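Long-range contact in transcriptional repressor of the blcABC operon (Agrobacterium tumefaciens, PDB 3MQ0), which probably binds DNA through a helix-turn-helix domain to repress transcription of the blcABC operon, under control of its oligomeric state: residues 153-165 and 177-189. Numbering follows the deposited sequence.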
ATOM      1  N   LEU B 153      20.224 -10.917 -21.052  1.00 17.66           N
ATOM      2  CA  LEU B 153      20.634 -12.311 -21.201  1.00 20.00           C
ATOM      3  C   LEU B 153      19.419 -13.226 -21.004  1.00 18.96           C
ATOM      4  O   LEU B 153      18.447 -12.830 -20.367  1.00 18.23           O
ATOM      5  CB  LEU B 153      21.709 -12.664 -20.168  1.00 18.21           C
ATOM      6  CG  LEU B 153      23.101 -12.108 -20.480  1.00 16.30           C
ATOM      7  CD1 LEU B 153      24.076 -12.483 -19.358  1.00 19.45           C
ATOM      8  CD2 LEU B 153      23.588 -12.639 -21.801  1.00 18.60           C
ATOM      9  N   PRO B 154      19.472 -14.461 -21.537  1.00 20.01           N
ATOM     10  CA  PRO B 154      18.376 -15.420 -21.314  1.00 18.62           C
ATOM     11  C   PRO B 154      18.223 -15.777 -19.847  1.00 19.40           C
ATOM     12  O   PRO B 154      19.179 -16.222 -19.209  1.00 21.08           O
ATOM     13  CB  PRO B 154      18.815 -16.659 -22.104  1.00 23.26           C
ATOM     14  CG  PRO B 154      19.801 -16.144 -23.119  1.00 23.33           C
ATOM     15  CD  PRO B 154      20.504 -14.996 -22.444  1.00 23.46           C
ATOM     16  N   ALA B 155      17.023 -15.585 -19.318  1.00 15.80           N
ATOM     17  CA  ALA B 155      16.738 -15.899 -17.923  1.00 17.24           C
ATOM     18  C   ALA B 155      17.090 -17.335 -17.517  1.00 21.01           C
ATOM     19  O   ALA B 155      17.522 -17.565 -16.390  1.00 18.01           O
ATOM     20  CB  ALA B 155      15.279 -15.609 -17.603  1.00 22.32           C
ATOM     21  N   PRO B 156      16.897 -18.315 -18.418  1.00 14.87           N
ATOM     22  CA  PRO B 156      17.157 -19.684 -17.941  1.00 12.48           C
ATOM     23  C   PRO B 156      18.622 -19.968 -17.635  1.00 18.25           C
ATOM     24  O   PRO B 156      18.888 -20.911 -16.895  1.00 19.84           O
ATOM     25  CB  PRO B 156      16.708 -20.558 -19.119  1.00 15.84           C
ATOM     26  CG  PRO B 156      15.651 -19.747 -19.779  1.00 17.93           C
ATOM     27  CD  PRO B 156      16.154 -18.318 -19.694  1.00 14.82           C
ATOM     28  N   PHE B 157      19.539 -19.181 -18.194  1.00 13.60           N
ATOM     29  CA  PHE B 157      20.968 -19.444 -18.036  1.00 20.31           C
ATOM     30  C   PHE B 157      21.646 -18.686 -16.868  1.00 25.30           C
ATOM     31  O   PHE B 157      22.694 -19.109 -16.380  1.00 25.82           O
ATOM     32  CB  PHE B 157      21.716 -19.121 -19.344  1.00 11.90           C
ATOM     33  CG  PHE B 157      21.188 -19.842 -20.579  1.00 16.44           C
ATOM     34  CD1 PHE B 157      20.533 -21.056 -20.483  1.00 16.69           C
ATOM     35  CD2 PHE B 157      21.382 -19.295 -21.840  1.00 17.36           C
ATOM     36  CE1 PHE B 157      20.065 -21.707 -21.617  1.00 22.01           C
ATOM     37  CE2 PHE B 157      20.906 -19.936 -22.988  1.00 18.97           C
ATOM     38  CZ  PHE B 157      20.249 -21.154 -22.862  1.00 18.67           C
ATOM     39  N   THR B 158      21.078 -17.571 -16.427  1.00 15.91           N
ATOM     40  CA  THR B 158      21.756 -16.745 -15.418  1.00 13.86           C
ATOM     41  C   THR B 158      21.328 -17.125 -14.001  1.00  8.86           C
ATOM     42  O   THR B 158      20.264 -17.713 -13.812  1.00 12.13           O
ATOM     43  CB  THR B 158      21.442 -15.236 -15.621  1.00 19.67           C
ATOM     44  OG1 THR B 158      20.037 -15.024 -15.480  1.00 23.24           O
ATOM     45  CG2 THR B 158      21.847 -14.759 -17.014  1.00 19.01           C
ATOM     46  N   ALA B 159      22.131 -16.772 -12.994  1.00 10.22           N
ATOM     47  CA  ALA B 159      21.744 -17.085 -11.618  1.00 10.95           C
ATOM     48  C   ALA B 159      20.513 -16.274 -11.208  1.00 12.00           C
ATOM     49  O   ALA B 159      19.587 -16.822 -10.628  1.00 10.60           O
ATOM     50  CB  ALA B 159      22.905 -16.828 -10.641  1.00 13.75           C
ATOM     51  N   THR B 160      20.489 -14.974 -11.514  1.00 10.48           N
ATOM     52  CA  THR B 160      19.284 -14.196 -11.189  1.00  9.38           C
ATOM     53  C   THR B 160      18.074 -14.690 -11.956  1.00 12.99           C
ATOM     54  O   THR B 160      16.967 -14.677 -11.420  1.00 15.20           O
ATOM     55  CB  THR B 160      19.409 -12.682 -11.475  1.00 11.62           C
ATOM     56  OG1 THR B 160      19.717 -12.471 -12.853  1.00 12.81           O
ATOM     57  CG2 THR B 160      20.492 -12.035 -10.604  1.00 11.95           C
ATOM     58  N   GLY B 161      18.297 -15.100 -13.208  1.00 10.10           N
ATOM     59  CA  GLY B 161      17.237 -15.623 -14.058  1.00 10.03           C
ATOM     60  C   GLY B 161      16.601 -16.873 -13.459  1.00 14.81           C
ATOM     61  O   GLY B 161      15.388 -16.973 -13.376  1.00 13.72           O
ATOM     62  N   LYS B 162      17.422 -17.828 -13.033  1.00 12.00           N
ATOM     63  CA  LYS B 162      16.904 -19.029 -12.372  1.00  9.94           C
ATOM     64  C   LYS B 162      16.104 -18.698 -11.111  1.00 11.95           C
ATOM     65  O   LYS B 162      15.036 -19.258 -10.879  1.00 12.96           O
ATOM     66  CB  LYS B 162      18.042 -20.000 -12.038  1.00 10.82           C
ATOM     67  CG  LYS B 162      18.759 -20.584 -13.260  1.00 14.53           C
ATOM     68  CD  LYS B 162      19.997 -21.385 -12.827  1.00 15.13           C
ATOM     69  CE  LYS B 162      20.975 -21.580 -13.998  1.00 18.53           C
ATOM     70  NZ  LYS B 162      20.349 -22.456 -15.026  1.00 19.99           N
ATOM     71  N   ILE B 163      16.623 -17.809 -10.274  1.00 11.71           N
ATOM     72  CA  ILE B 163      15.895 -17.498  -9.050  1.00 16.53           C
ATOM     73  C   ILE B 163      14.560 -16.803  -9.372  1.00 11.67           C
ATOM     74  O   ILE B 163      13.541 -17.134  -8.770  1.00 18.72           O
ATOM     75  CB  ILE B 163      16.748 -16.730  -7.985  1.00 25.12           C
ATOM     76  CG1 ILE B 163      16.072 -16.777  -6.605  1.00 30.05           C
ATOM     77  CG2 ILE B 163      16.951 -15.301  -8.380  1.00 23.00           C
ATOM     78  CD1 ILE B 163      16.384 -17.986  -5.784  1.00 26.49           C
ATOM     79  N   LEU B 164      14.558 -15.875 -10.318  1.00 13.93           N
ATOM     80  CA  LEU B 164      13.313 -15.200 -10.693  1.00 12.09           C
ATOM     81  C   LEU B 164      12.321 -16.154 -11.373  1.00 20.48           C
ATOM     82  O   LEU B 164      11.117 -16.078 -11.134  1.00 20.99           O
ATOM     83  CB  LEU B 164      13.579 -13.953 -11.547  1.00 11.17           C
ATOM     84  CG  LEU B 164      14.427 -12.888 -10.826  1.00 19.81           C
ATOM     85  CD1 LEU B 164      14.839 -11.776 -11.768  1.00 23.37           C
ATOM     86  CD2 LEU B 164      13.657 -12.328  -9.621  1.00 25.79           C
ATOM     87  N   LEU B 165      12.822 -17.070 -12.192  1.00 14.14           N
ATOM     88  CA  LEU B 165      11.954 -18.062 -12.838  1.00 12.76           C
ATOM     89  C   LEU B 165      11.423 -19.094 -11.836  1.00 15.18           C
ATOM     90  O   LEU B 165      10.400 -19.740 -12.078  1.00 15.95           O
ATOM     91  CB  LEU B 165      12.712 -18.788 -13.962  1.00 15.38           C
ATOM     92  CG  LEU B 165      12.983 -17.976 -15.230  1.00 14.64           C
ATOM     93  CD1 LEU B 165      13.826 -18.784 -16.211  1.00 15.55           C
ATOM     94  CD2 LEU B 165      11.672 -17.522 -15.904  1.00 18.32           C
ATOM     95  N   PHE B 177       8.470 -20.469 -22.614  1.00 20.85           N
ATOM     96  CA  PHE B 177       9.556 -21.202 -23.250  1.00 19.85           C
ATOM     97  C   PHE B 177       9.121 -22.322 -24.189  1.00 26.79           C
ATOM     98  O   PHE B 177       9.764 -23.366 -24.234  1.00 39.33           O
ATOM     99  CB  PHE B 177      10.498 -21.758 -22.184  1.00 19.09           C
ATOM    100  CG  PHE B 177      11.154 -20.688 -21.360  1.00 19.88           C
ATOM    101  CD1 PHE B 177      11.911 -19.700 -21.970  1.00 20.32           C
ATOM    102  CD2 PHE B 177      11.026 -20.674 -19.984  1.00 19.37           C
ATOM    103  CE1 PHE B 177      12.519 -18.703 -21.218  1.00 21.96           C
ATOM    104  CE2 PHE B 177      11.637 -19.691 -19.225  1.00 16.47           C
ATOM    105  CZ  PHE B 177      12.372 -18.700 -19.839  1.00 16.69           C
ATOM    106  N   SER B 178       8.044 -22.097 -24.936  1.00 25.43           N
ATOM    107  CA  SER B 178       7.630 -23.027 -25.980  1.00 34.67           C
ATOM    108  C   SER B 178       8.816 -23.251 -26.919  1.00 39.23           C
ATOM    109  O   SER B 178       9.119 -24.380 -27.304  1.00 39.06           O
ATOM    110  CB  SER B 178       6.426 -22.473 -26.746  1.00 39.28           C
ATOM    111  OG  SER B 178       6.707 -21.188 -27.276  1.00 42.97           O
ATOM    112  N   GLN B 179       9.487 -22.160 -27.270  1.00 35.17           N
ATOM    113  CA  GLN B 179      10.793 -22.227 -27.904  1.00 36.51           C
ATOM    114  C   GLN B 179      11.848 -21.945 -26.845  1.00 33.49           C
ATOM    115  O   GLN B 179      11.912 -20.851 -26.290  1.00 33.38           O
ATOM    116  CB  GLN B 179      10.904 -21.192 -29.016  1.00 47.42           C
ATOM    117  CG  GLN B 179       9.851 -21.332 -30.102  1.00 60.77           C
ATOM    118  CD  GLN B 179       9.916 -20.204 -31.111  1.00 71.54           C
ATOM    119  OE1 GLN B 179       9.784 -19.029 -30.757  1.00 72.61           O
ATOM    120  NE2 GLN B 179      10.131 -20.552 -32.376  1.00 74.69           N
ATOM    121  N   PHE B 180      12.668 -22.941 -26.556  1.00 28.90           N
ATOM    122  CA  PHE B 180      13.710 -22.784 -25.564  1.00 28.38           C
ATOM    123  C   PHE B 180      14.936 -22.060 -26.158  1.00 29.75           C
ATOM    124  O   PHE B 180      15.340 -22.355 -27.276  1.00 29.52           O
ATOM    125  CB  PHE B 180      14.086 -24.156 -25.016  1.00 28.86           C
ATOM    126  CG  PHE B 180      14.670 -24.096 -23.656  1.00 23.56           C
ATOM    127  CD1 PHE B 180      13.849 -23.977 -22.544  1.00 22.70           C
ATOM    128  CD2 PHE B 180      16.042 -24.121 -23.480  1.00 25.15           C
ATOM    129  CE1 PHE B 180      14.386 -23.892 -21.276  1.00 16.28           C
ATOM    130  CE2 PHE B 180      16.585 -24.040 -22.217  1.00 25.35           C
ATOM    131  CZ  PHE B 180      15.763 -23.928 -21.114  1.00 25.52           C
ATOM    132  N   PRO B 181      15.521 -21.100 -25.416  1.00 22.64           N
ATOM    133  CA  PRO B 181      16.695 -20.397 -25.950  1.00 23.46           C
ATOM    134  C   PRO B 181      17.842 -21.340 -26.300  1.00 28.49           C
ATOM    135  O   PRO B 181      18.046 -22.349 -25.612  1.00 22.96           O
ATOM    136  CB  PRO B 181      17.112 -19.459 -24.799  1.00 24.94           C
ATOM    137  CG  PRO B 181      16.429 -19.997 -23.577  1.00 27.77           C
ATOM    138  CD  PRO B 181      15.153 -20.616 -24.072  1.00 21.54           C
ATOM    139  N   GLN B 182      18.580 -21.008 -27.359  1.00 23.24           N
ATOM    140  CA  GLN B 182      19.769 -21.759 -27.745  1.00 25.37           C
ATOM    141  C   GLN B 182      20.891 -21.568 -26.724  1.00 22.99           C
ATOM    142  O   GLN B 182      21.028 -20.489 -26.152  1.00 27.39           O
ATOM    143  CB  GLN B 182      20.252 -21.311 -29.130  1.00 35.10           C
ATOM    144  CG  GLN B 182      19.292 -21.624 -30.274  1.00 43.72           C
ATOM    145  CD  GLN B 182      19.180 -23.115 -30.566  1.00 49.41           C
ATOM    146  OE1 GLN B 182      20.180 -23.791 -30.817  1.00 56.97           O
ATOM    147  NE2 GLN B 182      17.958 -23.633 -30.529  1.00 44.47           N
ATOM    148  N   PRO B 183      21.714 -22.608 -26.505  1.00 32.38           N
ATOM    149  CA  PRO B 183      22.768 -22.545 -25.479  1.00 30.56           C
ATOM    150  C   PRO B 183      23.846 -21.493 -25.752  1.00 33.27           C
ATOM    151  O   PRO B 183      24.174 -21.230 -26.910  1.00 34.35           O
ATOM    152  CB  PRO B 183      23.381 -23.950 -25.520  1.00 36.12           C
ATOM    153  CG  PRO B 183      23.045 -24.473 -26.878  1.00 40.32           C
ATOM    154  CD  PRO B 183      21.696 -23.906 -27.200  1.00 37.60           C
ATOM    155  N   LEU B 184      24.384 -20.895 -24.691  1.00 27.00           N
ATOM    156  CA  LEU B 184      25.520 -19.985 -24.821  1.00 24.81           C
ATOM    157  C   LEU B 184      26.838 -20.745 -24.686  1.00 31.20           C
ATOM    158  O   LEU B 184      27.839 -20.382 -25.304  1.00 32.68           O
ATOM    159  CB  LEU B 184      25.450 -18.849 -23.797  1.00 25.20           C
ATOM    160  CG  LEU B 184      24.287 -17.863 -23.961  1.00 30.62           C
ATOM    161  CD1 LEU B 184      24.470 -16.633 -23.078  1.00 34.97           C
ATOM    162  CD2 LEU B 184      24.133 -17.441 -25.422  1.00 38.86           C
ATOM    163  N   THR B 185      26.836 -21.795 -23.868  1.00 27.78           N
ATOM    164  CA  THR B 185      28.026 -22.617 -23.653  1.00 29.57           C
ATOM    165  C   THR B 185      27.603 -24.077 -23.664  1.00 26.49           C
ATOM    166  O   THR B 185      26.422 -24.371 -23.786  1.00 25.38           O
ATOM    167  CB  THR B 185      28.713 -22.312 -22.289  1.00 23.58           C
ATOM    168  OG1 THR B 185      27.927 -22.862 -21.223  1.00 24.63           O
ATOM    169  CG2 THR B 185      28.865 -20.813 -22.069  1.00 21.89           C
ATOM    170  N   SER B 186      28.563 -24.987 -23.528  1.00 28.56           N
ATOM    171  CA  SER B 186      28.260 -26.410 -23.456  1.00 25.74           C
ATOM    172  C   SER B 186      27.604 -26.793 -22.133  1.00 29.06           C
ATOM    173  O   SER B 186      27.178 -27.935 -21.954  1.00 30.10           O
ATOM    174  CB  SER B 186      29.525 -27.239 -23.660  1.00 38.17           C
ATOM    175  OG  SER B 186      30.452 -27.034 -22.608  1.00 45.01           O
ATOM    176  N   ARG B 187      27.515 -25.842 -21.204  1.00 27.09           N
ATOM    177  CA  ARG B 187      26.890 -26.117 -19.907  1.00 23.56           C
ATOM    178  C   ARG B 187      25.514 -25.487 -19.779  1.00 24.97           C
ATOM    179  O   ARG B 187      24.797 -25.748 -18.812  1.00 22.57           O
ATOM    180  CB  ARG B 187      27.763 -25.601 -18.763  1.00 17.22           C
ATOM    181  CG  ARG B 187      29.229 -25.907 -18.925  1.00 29.71           C
ATOM    182  CD  ARG B 187      29.632 -27.065 -18.067  1.00 44.04           C
ATOM    183  NE  ARG B 187      29.311 -26.838 -16.665  1.00 53.80           N
ATOM    184  CZ  ARG B 187      29.711 -27.638 -15.685  1.00 63.93           C
ATOM    185  NH1 ARG B 187      30.455 -28.700 -15.966  1.00 71.95           N
ATOM    186  NH2 ARG B 187      29.378 -27.376 -14.427  1.00 59.90           N
ATOM    187  N   SER B 188      25.142 -24.649 -20.740  1.00 26.21           N
ATOM    188  CA  SER B 188      23.845 -23.984 -20.681  1.00 26.00           C
ATOM    189  C   SER B 188      22.757 -25.028 -20.551  1.00 28.06           C
ATOM    190  O   SER B 188      22.804 -26.044 -21.221  1.00 24.65           O
ATOM    191  CB  SER B 188      23.606 -23.165 -21.949  1.00 24.70           C
ATOM    192  OG  SER B 188      24.536 -22.102 -22.054  1.00 24.67           O
ATOM    193  N   VAL B 189      21.769 -24.781 -19.700  1.00 23.93           N
ATOM    194  CA  VAL B 189      20.695 -25.748 -19.535  1.00 22.63           C
ATOM    195  C   VAL B 189      20.026 -25.994 -20.899  1.00 20.26           C
ATOM    196  O   VAL B 189      19.763 -25.058 -21.648  1.00 24.59           O
ATOM    197  CB  VAL B 189      19.714 -25.314 -18.430  1.00 22.34           C
ATOM    198  CG1 VAL B 189      18.977 -24.050 -18.825  1.00 19.39           C
ATOM    199  CG2 VAL B 189      18.748 -26.423 -18.116  1.00 21.53           C
TER
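In the GAF-fold, IclR-type C-terminal domain, the loop between helix 170-176 and helix 192-205 wraps round Phe-157, which lies in the turn leading from edge strand 152-154 into helix 159-165. With CG anti to its carbonyl carbon (chi1 -55°), Phe-157 pushes its buried ring into the curve of residues 180-189. Ser-188 CB sits over one face, a CH-pi contact 3.9 Å from the ring centroid and 14° off the normal. The rim faces backbone oxygens: Gln-182 O lies in the ring plane 3.2 Å from Phe-157 CE2, and Val-189 O is 3.4 Å from Phe-157 CE1. Leu-184 CG adds an apolar contact at Phe-157 CD2 (3.9 Å).

One residue earlier, the Pro-156 ring fits among Phe-177, Phe-180 and Pro-181, its CG only 3.4 Å from Phe-177 CZ. Leu-165 CD1, about two turns into helix 159-165, reaches Phe-177 CE2 (3.8 Å).

Polar groups brace each side, and Gln-213 links them: its OE1 bonds both Lys-162 NZ and Val-189 N. Lys-162 NZ also donates to Pro-156 O (2.8 Å), in the carbonyl plane, and forms a salt bridge with Glu-198. Ser-188 OG accepts from the backbone N of Leu-184 and Thr-185 while bonding Gln-213 O, which would help hold CB over the Phe-157 ring. Direct contact between the segments is essentially apolar, though the carbonyl oxygens at the Phe-157 rim probably gain a little from its weakly positive C-H edge.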